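PDB 2B9U: dTDP-4-dehydrorhamnose 3,5-epimerase from Sulfolobus tokodaii, which probably catalyses the epimerisation of dTDP-4-dehydro-6-deoxyglucose at C3' and C5' to give dTDP-4-dehydro-beta-L-rhamnose, a step in dTDP-L-rhamnose biosynthesis. Local coordinates for residues 10-15 with 114-119. Residues are numbered along the deposited sequence; the frame is centred on the assembly and turned at random.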
# COMPACT_ATOMS: atom_id res chain seq x y z
N MET A 10 -19.57 8.80 -13.25
CA MET A 10 -20.03 9.20 -11.90
C MET A 10 -18.93 9.62 -10.93
O MET A 10 -19.15 9.67 -9.73
CB MET A 10 -20.89 8.11 -11.22
CG MET A 10 -21.83 7.30 -12.07
SD MET A 10 -22.70 6.10 -11.03
CE MET A 10 -21.80 4.59 -11.36
N GLY A 11 -17.73 9.89 -11.45
CA GLY A 11 -16.59 10.23 -10.60
C GLY A 11 -15.64 9.06 -10.32
O GLY A 11 -14.63 9.23 -9.64
N ILE A 12 -15.98 7.89 -10.85
CA ILE A 12 -15.16 6.67 -10.68
C ILE A 12 -14.07 6.71 -11.75
O ILE A 12 -14.35 7.01 -12.92
CB ILE A 12 -16.03 5.37 -10.82
CG1 ILE A 12 -17.23 5.38 -9.86
CG2 ILE A 12 -15.18 4.08 -10.64
CD1 ILE A 12 -16.89 5.20 -8.40
N ILE A 13 -12.83 6.43 -11.34
CA ILE A 13 -11.69 6.53 -12.22
C ILE A 13 -10.86 5.26 -12.14
O ILE A 13 -10.56 4.77 -11.05
CB ILE A 13 -10.81 7.77 -11.90
CG1 ILE A 13 -11.61 9.07 -12.04
CG2 ILE A 13 -9.60 7.80 -12.83
CD1 ILE A 13 -10.82 10.35 -11.82
N LEU A 14 -10.50 4.72 -13.31
CA LEU A 14 -9.57 3.59 -13.36
C LEU A 14 -8.17 4.14 -13.58
O LEU A 14 -7.96 4.96 -14.49
CB LEU A 14 -9.95 2.59 -14.47
CG LEU A 14 -9.05 1.35 -14.47
CD1 LEU A 14 -9.78 0.15 -13.87
CD2 LEU A 14 -8.54 1.06 -15.87
N ILE A 15 -7.22 3.71 -12.74
CA ILE A 15 -5.83 4.14 -12.85
C ILE A 15 -4.95 2.99 -13.32
O ILE A 15 -5.02 1.87 -12.79
CB ILE A 15 -5.28 4.75 -11.51
CG1 ILE A 15 -6.16 5.89 -11.04
CG2 ILE A 15 -3.86 5.31 -11.68
CD1 ILE A 15 -7.00 5.54 -9.86
N PRO A 114 -16.15 9.78 -2.34
CA PRO A 114 -17.26 9.66 -1.37
C PRO A 114 -18.65 9.65 -2.02
O PRO A 114 -18.84 10.22 -3.09
CB PRO A 114 -17.11 10.91 -0.50
CG PRO A 114 -15.70 11.31 -0.62
CD PRO A 114 -15.27 10.91 -2.02
N GLY A 115 -19.61 9.01 -1.37
CA GLY A 115 -20.96 8.88 -1.91
C GLY A 115 -21.26 7.55 -2.58
O GLY A 115 -22.36 7.36 -3.08
N PHE A 116 -20.27 6.63 -2.58
CA PHE A 116 -20.43 5.28 -3.13
C PHE A 116 -20.27 4.21 -2.07
O PHE A 116 -19.51 4.38 -1.13
CB PHE A 116 -19.40 5.00 -4.24
CG PHE A 116 -19.65 5.74 -5.51
CD1 PHE A 116 -19.27 7.07 -5.64
CD2 PHE A 116 -20.27 5.10 -6.59
CE1 PHE A 116 -19.52 7.76 -6.83
CE2 PHE A 116 -20.51 5.78 -7.78
CZ PHE A 116 -20.14 7.11 -7.90
N ALA A 117 -20.96 3.08 -2.26
CA ALA A 117 -20.72 1.89 -1.46
C ALA A 117 -19.80 0.93 -2.22
O ALA A 117 -20.06 0.61 -3.38
CB ALA A 117 -22.05 1.19 -1.15
N HIS A 118 -18.74 0.46 -1.56
CA HIS A 118 -17.73 -0.39 -2.21
C HIS A 118 -17.79 -1.86 -1.76
O HIS A 118 -17.90 -2.17 -0.60
CB HIS A 118 -16.31 0.19 -2.00
CG HIS A 118 -15.21 -0.79 -2.29
ND1 HIS A 118 -14.35 -1.25 -1.32
CD2 HIS A 118 -14.85 -1.42 -3.44
CE1 HIS A 118 -13.51 -2.12 -1.85
NE2 HIS A 118 -13.79 -2.23 -3.13
N GLY A 119 -17.68 -2.77 -2.71
CA GLY A 119 -17.53 -4.17 -2.37
C GLY A 119 -16.77 -4.89 -3.45
O GLY A 119 -16.50 -4.33 -4.51
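Inside the flattened jelly-roll barrel of this cupin-clan enzyme, the two sheets are joined through an aromatic ring: Phe116, at the start of strand 116-122, reaches across to Met10 and Ile12, where the chain turns from strand 3-9 into strand 12-22. The backbones stay well apart, with the CA atoms of Ile12 and Phe116 9.3 Å from each other, and the ring spans much of that distance. CD1 of Ile12 sits almost exactly over the ring centre, 3.6 Å from the centroid of Phe116 and only 8° off the normal, a textbook CH-pi contact. CG1 of Ile12 lies anti to its own carbonyl carbon (chi1 -54°), and a further bend at chi2 carries the methyl over the face instead of past it.

Met10 lies along the edge of the ring. Its CB lies in the ring plane, 3.5 Å from CZ of Phe116, while its carbonyl O approaches the same CZ at 3.3 Å, also near the plane. Farther along, SD reaches the CE2 corner, 5.2 Å from the centroid of the Phe116 ring and 80° off the normal, an edge-on Met-aromatic contact; the bend at chi3 then keeps CE near CE2. Ala84 and Asp86 of strand 79-86 also touch the ring, and Ile12 continues onto Leu110 and Ile112 of strand 109-112, in the other sheet. A leucine here in place of Phe116 removes the aromatic face, and would probably leave the Ile12 methyl without its CH-pi partner and open a gap beside Met10.

The chemistry divides by direction: an aliphatic methyl meets the pi cloud, whereas the carbonyl oxygen faces the slightly positive C-H edge. Such a pairing is likely to favour this ring orientation through dispersion and weak electrostatics, without a conventional hydrogen bond between the two segments.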